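Local coordinates for glyoxalase family protein (Listeria monocytogenes, PDB 2P7O) that confers resistance to the antibiotic fosfomycin, very probably by catalysing its manganese-dependent hydration, at residues Thr9-Lys13 / Asp111-Phe117; Asn68-Ile74 / Leu116-Gly122; Val79-Thr83 / Gly104-Tyr108. All coordinates share one frame; numbering follows the deposited sequence.

Interaction 1 (Thr9-Lys13 / Asp111-Phe117); sequences TLIVK and DFDNHLF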
loop_
_atom_site.group_PDB
_atom_site.type_symbol
_atom_site.label_atom_id
_atom_site.label_comp_id
_atom_site.label_asym_id
_atom_site.label_seq_id
_atom_site.Cartn_x
_atom_site.Cartn_y
_atom_site.Cartn_z
ATOM N N THR A 9 -5.168 1.092 4.235
ATOM C CA THR A 9 -5.435 2.024 5.328
ATOM C C THR A 9 -4.125 2.744 5.653
ATOM O O THR A 9 -3.096 2.102 5.923
ATOM C CB THR A 9 -5.984 1.235 6.542
ATOM O OG1 THR A 9 -7.332 0.838 6.193
ATOM C CG2 THR A 9 -5.968 2.063 7.822
ATOM N N LEU A 10 -4.183 4.080 5.596
ATOM C CA LEU A 10 -3.022 4.890 5.960
ATOM C C LEU A 10 -3.294 5.614 7.268
ATOM O O LEU A 10 -4.423 6.143 7.378
ATOM C CB LEU A 10 -2.671 5.902 4.844
ATOM C CG LEU A 10 -2.238 5.121 3.575
ATOM C CD1 LEU A 10 -1.789 6.055 2.459
ATOM C CD2 LEU A 10 -1.134 4.093 3.819
ATOM N N ILE A 11 -2.298 5.678 8.157
ATOM C CA ILE A 11 -2.471 6.417 9.436
ATOM C C ILE A 11 -1.805 7.798 9.298
ATOM O O ILE A 11 -0.723 7.950 8.701
ATOM C CB ILE A 11 -1.799 5.705 10.628
ATOM C CG1 ILE A 11 -2.232 4.235 10.756
ATOM C CG2 ILE A 11 -2.104 6.486 11.905
ATOM C CD1 ILE A 11 -3.712 4.131 11.112
ATOM N N VAL A 12 -2.569 8.819 9.713
ATOM C CA VAL A 12 -2.129 10.179 9.483
ATOM C C VAL A 12 -2.459 11.089 10.667
ATOM O O VAL A 12 -3.402 10.856 11.414
ATOM C CB VAL A 12 -2.759 10.825 8.241
ATOM C CG1 VAL A 12 -2.409 10.045 6.984
ATOM C CG2 VAL A 12 -4.259 11.010 8.417
ATOM N N LYS A 13 -1.666 12.143 10.844
ATOM C CA LYS A 13 -1.856 13.040 11.964
ATOM C C LYS A 13 -3.090 13.924 11.885
ATOM O O LYS A 13 -3.790 14.173 12.892
ATOM C CB LYS A 13 -0.608 13.946 12.145
ATOM C CG LYS A 13 -0.723 14.841 13.364
ATOM C CD LYS A 13 0.491 14.664 14.233
ATOM C CE LYS A 13 0.298 15.236 15.640
ATOM N NZ LYS A 13 0.180 14.091 16.604
ATOM N N ASP A 111 3.328 12.501 1.206
ATOM C CA ASP A 111 2.154 13.260 1.677
ATOM C C ASP A 111 2.588 14.139 2.848
ATOM O O ASP A 111 3.746 14.579 2.861
ATOM C CB ASP A 111 0.962 12.391 2.055
ATOM C CG ASP A 111 1.277 11.335 3.109
ATOM O OD1 ASP A 111 0.313 10.599 3.498
ATOM O OD2 ASP A 111 2.424 11.275 3.560
ATOM N N PHE A 112 1.704 14.338 3.807
ATOM C CA PHE A 112 2.092 15.150 4.973
ATOM C C PHE A 112 2.515 14.249 6.127
ATOM O O PHE A 112 2.749 14.765 7.219
ATOM C CB PHE A 112 0.884 15.992 5.409
ATOM C CG PHE A 112 0.445 17.026 4.376
ATOM C CD1 PHE A 112 -0.768 16.981 3.706
ATOM C CD2 PHE A 112 1.284 18.093 4.077
ATOM C CE1 PHE A 112 -1.118 17.944 2.782
ATOM C CE2 PHE A 112 0.938 19.056 3.141
ATOM C CZ PHE A 112 -0.287 19.012 2.505
ATOM N N ASP A 113 2.628 12.936 5.886
ATOM C CA ASP A 113 2.894 12.008 7.005
ATOM C C ASP A 113 3.959 10.985 6.607
ATOM O O ASP A 113 3.878 9.808 7.050
ATOM C CB ASP A 113 1.571 11.271 7.334
ATOM C CG ASP A 113 0.575 12.280 7.904
ATOM O OD1 ASP A 113 0.642 12.587 9.119
ATOM O OD2 ASP A 113 -0.264 12.827 7.144
ATOM N N ASN A 114 4.953 11.416 5.807
ATOM C CA ASN A 114 6.034 10.494 5.455
ATOM C C ASN A 114 5.616 9.221 4.750
ATOM O O ASN A 114 6.403 8.268 4.721
ATOM C CB ASN A 114 6.950 10.132 6.628
ATOM C CG ASN A 114 7.823 11.310 7.047
ATOM O OD1 ASN A 114 8.485 11.215 8.091
ATOM N ND2 ASN A 114 7.796 12.406 6.318
ATOM N N HIS A 115 4.520 9.208 4.015
ATOM C CA HIS A 115 4.230 8.135 3.061
ATOM C C HIS A 115 4.724 8.545 1.659
ATOM O O HIS A 115 4.305 9.586 1.104
ATOM C CB HIS A 115 2.696 8.007 2.945
ATOM C CG HIS A 115 1.969 7.607 4.181
ATOM N ND1 HIS A 115 1.112 8.416 4.905
ATOM C CD2 HIS A 115 1.893 6.380 4.780
ATOM C CE1 HIS A 115 0.638 7.727 5.952
ATOM N NE2 HIS A 115 1.088 6.480 5.883
ATOM N N LEU A 116 5.472 7.676 0.984
ATOM C CA LEU A 116 5.878 7.858 -0.411
ATOM C C LEU A 116 4.801 7.385 -1.391
ATOM O O LEU A 116 4.209 6.310 -1.268
ATOM C CB LEU A 116 7.168 7.080 -0.609
ATOM C CG LEU A 116 7.820 7.307 -1.988
ATOM C CD1 LEU A 116 8.185 8.776 -2.202
ATOM C CD2 LEU A 116 9.067 6.447 -2.010
ATOM N N PHE A 117 4.548 8.265 -2.369
ATOM C CA PHE A 117 3.581 7.946 -3.419
ATOM C C PHE A 117 4.277 8.176 -4.757
ATOM O O PHE A 117 5.292 8.879 -4.867
ATOM C CB PHE A 117 2.421 8.956 -3.396
ATOM C CG PHE A 117 1.400 8.637 -2.306
ATOM C CD1 PHE A 117 1.415 9.309 -1.087
ATOM C CD2 PHE A 117 0.438 7.661 -2.495
ATOM C CE1 PHE A 117 0.495 9.030 -0.072
ATOM C CE2 PHE A 117 -0.500 7.351 -1.513
ATOM C CZ PHE A 117 -0.484 8.063 -0.303
#
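L10 lies over one face of the H115 imidazole, its CD1 4.3 Å above the ring plane and over the centre. L10 CD2 packs 3.9 Å from H115 NE2, while CD1 goes on to F117 CZ at 3.7 Å. The ring turns toward L10 with CG anti to the carbonyl carbon (chi1 -63°). At the edge of the imidazole, in its plane, sits the backbone oxygen of I11, 3.1 Å from H115 CE1. D113 forms the polar link: its OD1 accepts from K13 N at 2.9 Å in a nearly straight bond (173°), the donor standing above the carboxylate plane, while OD2 rests against V12 CB. The contact ties the end of strand 4-12, in one four-stranded sheet, to the turn that leads into strand 116-120 of the other, within a glyoxalase-superfamily fold. D111 shapes that turn. Its OD1 accepts a hydrogen bond from H115 ND1 at 2.7 Å through the syn lone pair, which fixes the rotation of the ring. Its OD2 is gripped from opposite faces of the carboxylate plane by H115 N and by D113 N, the latter closing an Asx turn. H115 NE2 hydrogen-bonds N68 OD1 of the second subunit, which also binds I11 N.

Interaction 2 (Asn68-Ile74 / Leu116-Gly122); sequences NHIAFQI and LFELHAG. With MN (manganese (II) ion), chain C.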
loop_
_atom_site.group_PDB
_atom_site.type_symbol
_atom_site.label_atom_id
_atom_site.label_comp_id
_atom_site.label_asym_id
_atom_site.label_seq_id
_atom_site.Cartn_x
_atom_site.Cartn_y
_atom_site.Cartn_z
ATOM N N ASN A 68 9.102 2.219 0.603
ATOM C CA ASN A 68 7.785 1.550 0.434
ATOM C C ASN A 68 6.864 2.568 -0.249
ATOM O O ASN A 68 6.765 3.690 0.244
ATOM C CB ASN A 68 7.234 1.201 1.835
ATOM C CG ASN A 68 8.125 0.175 2.488
ATOM O OD1 ASN A 68 8.062 -1.013 2.160
ATOM N ND2 ASN A 68 9.093 0.519 3.327
ATOM N N HIS A 69 6.161 2.249 -1.336
ATOM C CA HIS A 69 5.297 3.269 -1.912
ATOM C C HIS A 69 4.143 2.616 -2.672
ATOM O O HIS A 69 4.263 1.502 -3.224
ATOM C CB HIS A 69 6.033 4.170 -2.897
ATOM C CG HIS A 69 6.717 3.519 -4.069
ATOM N ND1 HIS A 69 7.977 2.962 -3.976
ATOM C CD2 HIS A 69 6.350 3.362 -5.365
ATOM C CE1 HIS A 69 8.339 2.474 -5.187
ATOM N NE2 HIS A 69 7.352 2.711 -6.040
ATOM N N ILE A 70 3.112 3.444 -2.796
ATOM C CA ILE A 70 1.919 3.082 -3.608
ATOM C C ILE A 70 2.038 3.903 -4.882
ATOM O O ILE A 70 2.264 5.106 -4.799
ATOM C CB ILE A 70 0.642 3.445 -2.854
ATOM C CG1 ILE A 70 0.537 2.707 -1.504
ATOM C CG2 ILE A 70 -0.587 3.178 -3.731
ATOM C CD1 ILE A 70 -0.515 3.325 -0.577
ATOM N N ALA A 71 1.852 3.273 -6.014
ATOM C CA ALA A 71 2.011 3.978 -7.308
ATOM C C ALA A 71 0.664 3.920 -8.037
ATOM O O ALA A 71 0.074 2.825 -8.199
ATOM C CB ALA A 71 3.089 3.247 -8.116
ATOM N N PHE A 72 0.143 5.038 -8.510
ATOM C CA PHE A 72 -1.038 5.075 -9.352
ATOM C C PHE A 72 -0.643 5.350 -10.810
ATOM O O PHE A 72 0.353 6.017 -11.041
ATOM C CB PHE A 72 -1.978 6.228 -8.921
ATOM C CG PHE A 72 -2.682 5.865 -7.609
ATOM C CD1 PHE A 72 -2.231 6.361 -6.401
ATOM C CD2 PHE A 72 -3.829 5.089 -7.633
ATOM C CE1 PHE A 72 -2.942 6.064 -5.243
ATOM C CE2 PHE A 72 -4.467 4.693 -6.476
ATOM C CZ PHE A 72 -4.040 5.215 -5.262
ATOM N N GLN A 73 -1.489 4.820 -11.708
ATOM C CA GLN A 73 -1.274 4.961 -13.122
ATOM C C GLN A 73 -1.816 6.279 -13.695
ATOM O O GLN A 73 -3.002 6.636 -13.515
ATOM C CB GLN A 73 -1.931 3.780 -13.881
ATOM C CG GLN A 73 -1.321 3.601 -15.284
ATOM C CD GLN A 73 -1.720 2.272 -15.922
ATOM O OE1 GLN A 73 -1.923 2.292 -17.139
ATOM N NE2 GLN A 73 -1.882 1.140 -15.202
ATOM N N ILE A 74 -0.943 6.984 -14.457
ATOM C CA ILE A 74 -1.427 8.161 -15.210
ATOM C C ILE A 74 -0.852 8.061 -16.617
ATOM O O ILE A 74 -0.003 7.194 -16.916
ATOM C CB ILE A 74 -1.024 9.523 -14.607
ATOM C CG1 ILE A 74 0.508 9.614 -14.402
ATOM C CG2 ILE A 74 -1.714 9.686 -13.249
ATOM C CD1 ILE A 74 0.973 11.030 -14.092
ATOM N N LEU A 116 5.472 7.676 0.984
ATOM C CA LEU A 116 5.878 7.858 -0.411
ATOM C C LEU A 116 4.801 7.385 -1.391
ATOM O O LEU A 116 4.209 6.310 -1.268
ATOM C CB LEU A 116 7.168 7.080 -0.609
ATOM C CG LEU A 116 7.820 7.307 -1.988
ATOM C CD1 LEU A 116 8.185 8.776 -2.202
ATOM C CD2 LEU A 116 9.067 6.447 -2.010
ATOM N N PHE A 117 4.548 8.265 -2.369
ATOM C CA PHE A 117 3.581 7.946 -3.419
ATOM C C PHE A 117 4.277 8.176 -4.757
ATOM O O PHE A 117 5.292 8.879 -4.867
ATOM C CB PHE A 117 2.421 8.956 -3.396
ATOM C CG PHE A 117 1.400 8.637 -2.306
ATOM C CD1 PHE A 117 1.415 9.309 -1.087
ATOM C CD2 PHE A 117 0.438 7.661 -2.495
ATOM C CE1 PHE A 117 0.495 9.030 -0.072
ATOM C CE2 PHE A 117 -0.500 7.351 -1.513
ATOM C CZ PHE A 117 -0.484 8.063 -0.303
ATOM N N GLU A 118 3.736 7.549 -5.778
ATOM C CA GLU A 118 4.268 7.669 -7.123
ATOM C C GLU A 118 3.077 7.790 -8.079
ATOM O O GLU A 118 2.097 7.068 -7.978
ATOM C CB GLU A 118 5.148 6.462 -7.441
ATOM C CG GLU A 118 5.681 6.365 -8.866
ATOM C CD GLU A 118 6.449 5.099 -9.190
ATOM O OE1 GLU A 118 6.458 4.172 -8.327
ATOM O OE2 GLU A 118 7.032 5.033 -10.307
ATOM N N LEU A 119 3.208 8.712 -9.034
ATOM C CA LEU A 119 2.394 8.692 -10.248
ATOM C C LEU A 119 3.244 8.184 -11.419
ATOM O O LEU A 119 4.325 8.714 -11.707
ATOM C CB LEU A 119 1.932 10.148 -10.470
ATOM C CG LEU A 119 0.905 10.576 -9.404
ATOM C CD1 LEU A 119 0.537 12.033 -9.678
ATOM C CD2 LEU A 119 -0.343 9.717 -9.359
ATOM N N HIS A 120 2.823 7.063 -11.971
ATOM C CA HIS A 120 3.683 6.317 -12.881
ATOM C C HIS A 120 3.024 6.372 -14.254
ATOM O O HIS A 120 1.895 5.887 -14.373
ATOM C CB HIS A 120 3.796 4.886 -12.323
ATOM C CG HIS A 120 4.555 3.924 -13.204
ATOM N ND1 HIS A 120 5.733 3.305 -12.809
ATOM C CD2 HIS A 120 4.236 3.339 -14.394
ATOM C CE1 HIS A 120 6.141 2.498 -13.767
ATOM N NE2 HIS A 120 5.258 2.526 -14.764
ATOM N N ALA A 121 3.692 6.917 -15.252
ATOM C CA ALA A 121 3.222 6.717 -16.637
ATOM C C ALA A 121 4.125 5.712 -17.350
ATOM O O ALA A 121 5.301 5.507 -17.010
ATOM C CB ALA A 121 3.327 8.036 -17.395
ATOM N N GLY A 122 3.546 5.029 -18.316
ATOM C CA GLY A 122 4.256 4.167 -19.204
ATOM C C GLY A 122 4.480 2.787 -18.621
ATOM O O GLY A 122 3.750 2.246 -17.805
HETATM MN MN MN C . 7.440 2.269 -8.110
HETATM O O HOH W 1 5.953 5.285 2.354
HETATM O O HOH W 2 0.502 4.984 -18.512
HETATM O O HOH W 3 8.203 2.722 -10.115
#
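E118 OE1 and H69 NE2 each bind the manganese ion at 2.1 Å, and water 3 is a further ligand. The two protein ligands project from neighbouring parallel strands, 69-73 and 116-120, of a mixed four-stranded sheet in this glyoxalase-superfamily fold. E126 of the same chain and H7 of the second subunit complete the site, which is thus built at the dimer interface. The imidazole and carboxylate planes stand 54° apart, and OE1 and NE2 approach to 2.9 Å because they share the metal, not a proton. E118 reaches it through an extended chain, CG anti to the backbone N (chi1 174°), whereas H69 holds CG between its backbone N and carbonyl carbon (chi1 57°). The ring is steadied from behind by Y67 O, which accepts from ND1. E118 OE2 takes a 2.6 Å hydrogen bond from water 3 and another from S106 OG, so the second-shell serine positions the carboxylate; H120 ND1 adds a weak bond to OE2, and its NE2 hydrogen-bonds T123 O. Beneath the site A71 CB packs against the E118 side chain, while on the other face I70, F72, F117 and L119 form an apolar layer in which I70 and F117 lie side by side, pointing the same way. The ladder between the strands starts with a weak bond, I70 N to L116 O, and continues with E118 N to I70 O, F72 N to E118 O and H120 N to F72 O, the last 2.8 Å long. I74 N then bonds H120 O. Water seals both ends: water 1 bridges N68 O and L116 N, and water 2 donates to I74 O and accepts from G122 N, 3.1 Å away.

Interaction 3 (Val79-Thr83 / Gly104-Tyr108); sequences VDEYT and GRSIY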
loop_
_atom_site.group_PDB
_atom_site.type_symbol
_atom_site.label_atom_id
_atom_site.label_comp_id
_atom_site.label_asym_id
_atom_site.label_seq_id
_atom_site.Cartn_x
_atom_site.Cartn_y
_atom_site.Cartn_z
ATOM N N VAL A 79 1.745 13.990 -17.118
ATOM C CA VAL A 79 2.827 14.075 -16.113
ATOM C C VAL A 79 3.156 15.499 -15.702
ATOM O O VAL A 79 3.304 15.732 -14.502
ATOM C CB VAL A 79 4.118 13.429 -16.660
ATOM C CG1 VAL A 79 5.308 13.685 -15.716
ATOM C CG2 VAL A 79 3.904 11.917 -16.838
ATOM N N ASP A 80 3.372 16.417 -16.630
ATOM C CA ASP A 80 3.718 17.787 -16.235
ATOM C C ASP A 80 2.606 18.484 -15.462
ATOM O O ASP A 80 2.802 19.226 -14.485
ATOM C CB ASP A 80 4.136 18.598 -17.506
ATOM C CG ASP A 80 5.359 17.947 -18.147
ATOM O OD1 ASP A 80 6.442 17.893 -17.506
ATOM O OD2 ASP A 80 5.353 17.367 -19.266
ATOM N N GLU A 81 1.357 18.250 -15.847
ATOM C CA GLU A 81 0.200 18.816 -15.150
ATOM C C GLU A 81 0.107 18.328 -13.705
ATOM O O GLU A 81 -0.146 19.108 -12.766
ATOM C CB GLU A 81 -1.098 18.452 -15.907
ATOM C CG GLU A 81 -2.222 19.473 -15.732
ATOM C CD GLU A 81 -3.174 19.016 -14.640
ATOM O OE1 GLU A 81 -3.892 18.046 -14.969
ATOM O OE2 GLU A 81 -3.075 19.571 -13.515
ATOM N N TYR A 82 0.287 17.022 -13.512
ATOM C CA TYR A 82 0.280 16.509 -12.130
ATOM C C TYR A 82 1.465 17.070 -11.366
ATOM O O TYR A 82 1.401 17.307 -10.169
ATOM C CB TYR A 82 0.285 14.962 -12.118
ATOM C CG TYR A 82 -1.102 14.364 -12.239
ATOM C CD1 TYR A 82 -1.579 13.836 -13.431
ATOM C CD2 TYR A 82 -1.960 14.232 -11.150
ATOM C CE1 TYR A 82 -2.823 13.267 -13.566
ATOM C CE2 TYR A 82 -3.203 13.681 -11.261
ATOM C CZ TYR A 82 -3.642 13.187 -12.464
ATOM O OH TYR A 82 -4.918 12.633 -12.572
ATOM N N THR A 83 2.606 17.212 -12.070
ATOM C CA THR A 83 3.758 17.770 -11.371
ATOM C C THR A 83 3.422 19.140 -10.787
ATOM O O THR A 83 3.819 19.497 -9.660
ATOM C CB THR A 83 4.985 17.852 -12.284
ATOM O OG1 THR A 83 5.384 16.500 -12.633
ATOM C CG2 THR A 83 6.172 18.490 -11.575
ATOM N N GLY A 104 9.760 5.957 -19.688
ATOM C CA GLY A 104 8.532 6.511 -19.149
ATOM C C GLY A 104 8.899 7.272 -17.880
ATOM O O GLY A 104 9.944 7.094 -17.250
ATOM N N ARG A 105 8.012 8.190 -17.558
ATOM C CA ARG A 105 8.180 9.114 -16.437
ATOM C C ARG A 105 7.315 8.718 -15.250
ATOM O O ARG A 105 6.217 8.194 -15.368
ATOM C CB ARG A 105 7.726 10.506 -16.943
ATOM C CG ARG A 105 8.489 10.897 -18.230
ATOM C CD ARG A 105 7.885 12.205 -18.755
ATOM N NE ARG A 105 8.274 13.313 -17.848
ATOM C CZ ARG A 105 7.826 14.545 -17.964
ATOM N NH1 ARG A 105 6.892 14.819 -18.881
ATOM N NH2 ARG A 105 8.264 15.472 -17.096
ATOM N N SER A 106 7.926 8.901 -14.085
ATOM C CA SER A 106 7.274 8.838 -12.790
ATOM C C SER A 106 7.567 10.128 -12.014
ATOM O O SER A 106 8.650 10.737 -12.116
ATOM C CB SER A 106 7.766 7.586 -12.033
ATOM O OG SER A 106 7.160 6.434 -12.598
ATOM N N ILE A 107 6.562 10.433 -11.191
ATOM C CA ILE A 107 6.682 11.434 -10.153
ATOM C C ILE A 107 6.586 10.799 -8.759
ATOM O O ILE A 107 5.646 10.086 -8.404
ATOM C CB ILE A 107 5.535 12.446 -10.266
ATOM C CG1 ILE A 107 5.204 12.824 -11.716
ATOM C CG2 ILE A 107 5.820 13.644 -9.402
ATOM C CD1 ILE A 107 3.862 13.581 -11.800
ATOM N N TYR A 108 7.621 11.042 -7.967
ATOM C CA TYR A 108 7.674 10.506 -6.616
ATOM C C TYR A 108 7.598 11.662 -5.638
ATOM O O TYR A 108 8.343 12.640 -5.815
ATOM C CB TYR A 108 9.043 9.835 -6.451
ATOM C CG TYR A 108 9.159 8.463 -7.058
ATOM C CD1 TYR A 108 9.698 8.292 -8.317
ATOM C CD2 TYR A 108 8.770 7.334 -6.349
ATOM C CE1 TYR A 108 9.823 7.041 -8.890
ATOM C CE2 TYR A 108 8.923 6.067 -6.915
ATOM C CZ TYR A 108 9.467 5.928 -8.183
ATOM O OH TYR A 108 9.599 4.654 -8.736
#
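R105 and D80 form a two-pronged salt bridge, the guanidinium meeting the carboxylate end-on. NH1 donates to D80 OD2 at 3.0 Å and NH2 to D80 OD1 at 3.1 Å, with both oxygens near the guanidinium plane. The two flat groups are nonetheless turned 48° against each other, so NH1 meets OD2 from above the carboxylate plane. A bend at chi3 (71°) brings the arginine's end back over the helix, while its NE makes a second salt bridge, to E96; the positive charge is thus probably balanced by two acids.

Apolar packing supports the same group. V79 CG1 sits over the centre of one guanidinium face, 3.5 Å above its plane. I107 then inserts its CD1 into the first turn of the helix, 3.8 Å from Y82 CB and 3.5 Å from V79 O. T83 OG1 comes within 3.4 Å of that same methyl, and T83 N makes the regular helical bond to V79 O.

Helix segment 79-83 runs at 14° to strand segment 106-108, their axes 9.3 Å apart at closest, and packs on the sheet as in an alpha/beta layer. V79 also touches I74 and A121, L119 of strand 116-120 touches Y82, and M93 of strand 93-94 lies against both T83 and I107.

In the fold
Interactions 1 and 2 share L116 and F117 and lie 14 Å apart between centres; interaction 3 is 9 Å from interaction 2 and 19 Å from interaction 1. All three meet in the sheet of strands 69-73, 116-120, 106-110 and 93-94: interaction 1 joins it to strand 4-12 of the other sheet, interaction 2 pairs two of its strands around the metal, and interaction 3 lays helix 79-89 on it. Along the chain interactions 1 and 2 cross, and interaction 3 is nested inside both. S106, next to R105 and I107 of interaction 3, hydrogen-bonds E118, linking the helix-covered strand to the manganese site, while interactions 1 and 2 both touch the second subunit.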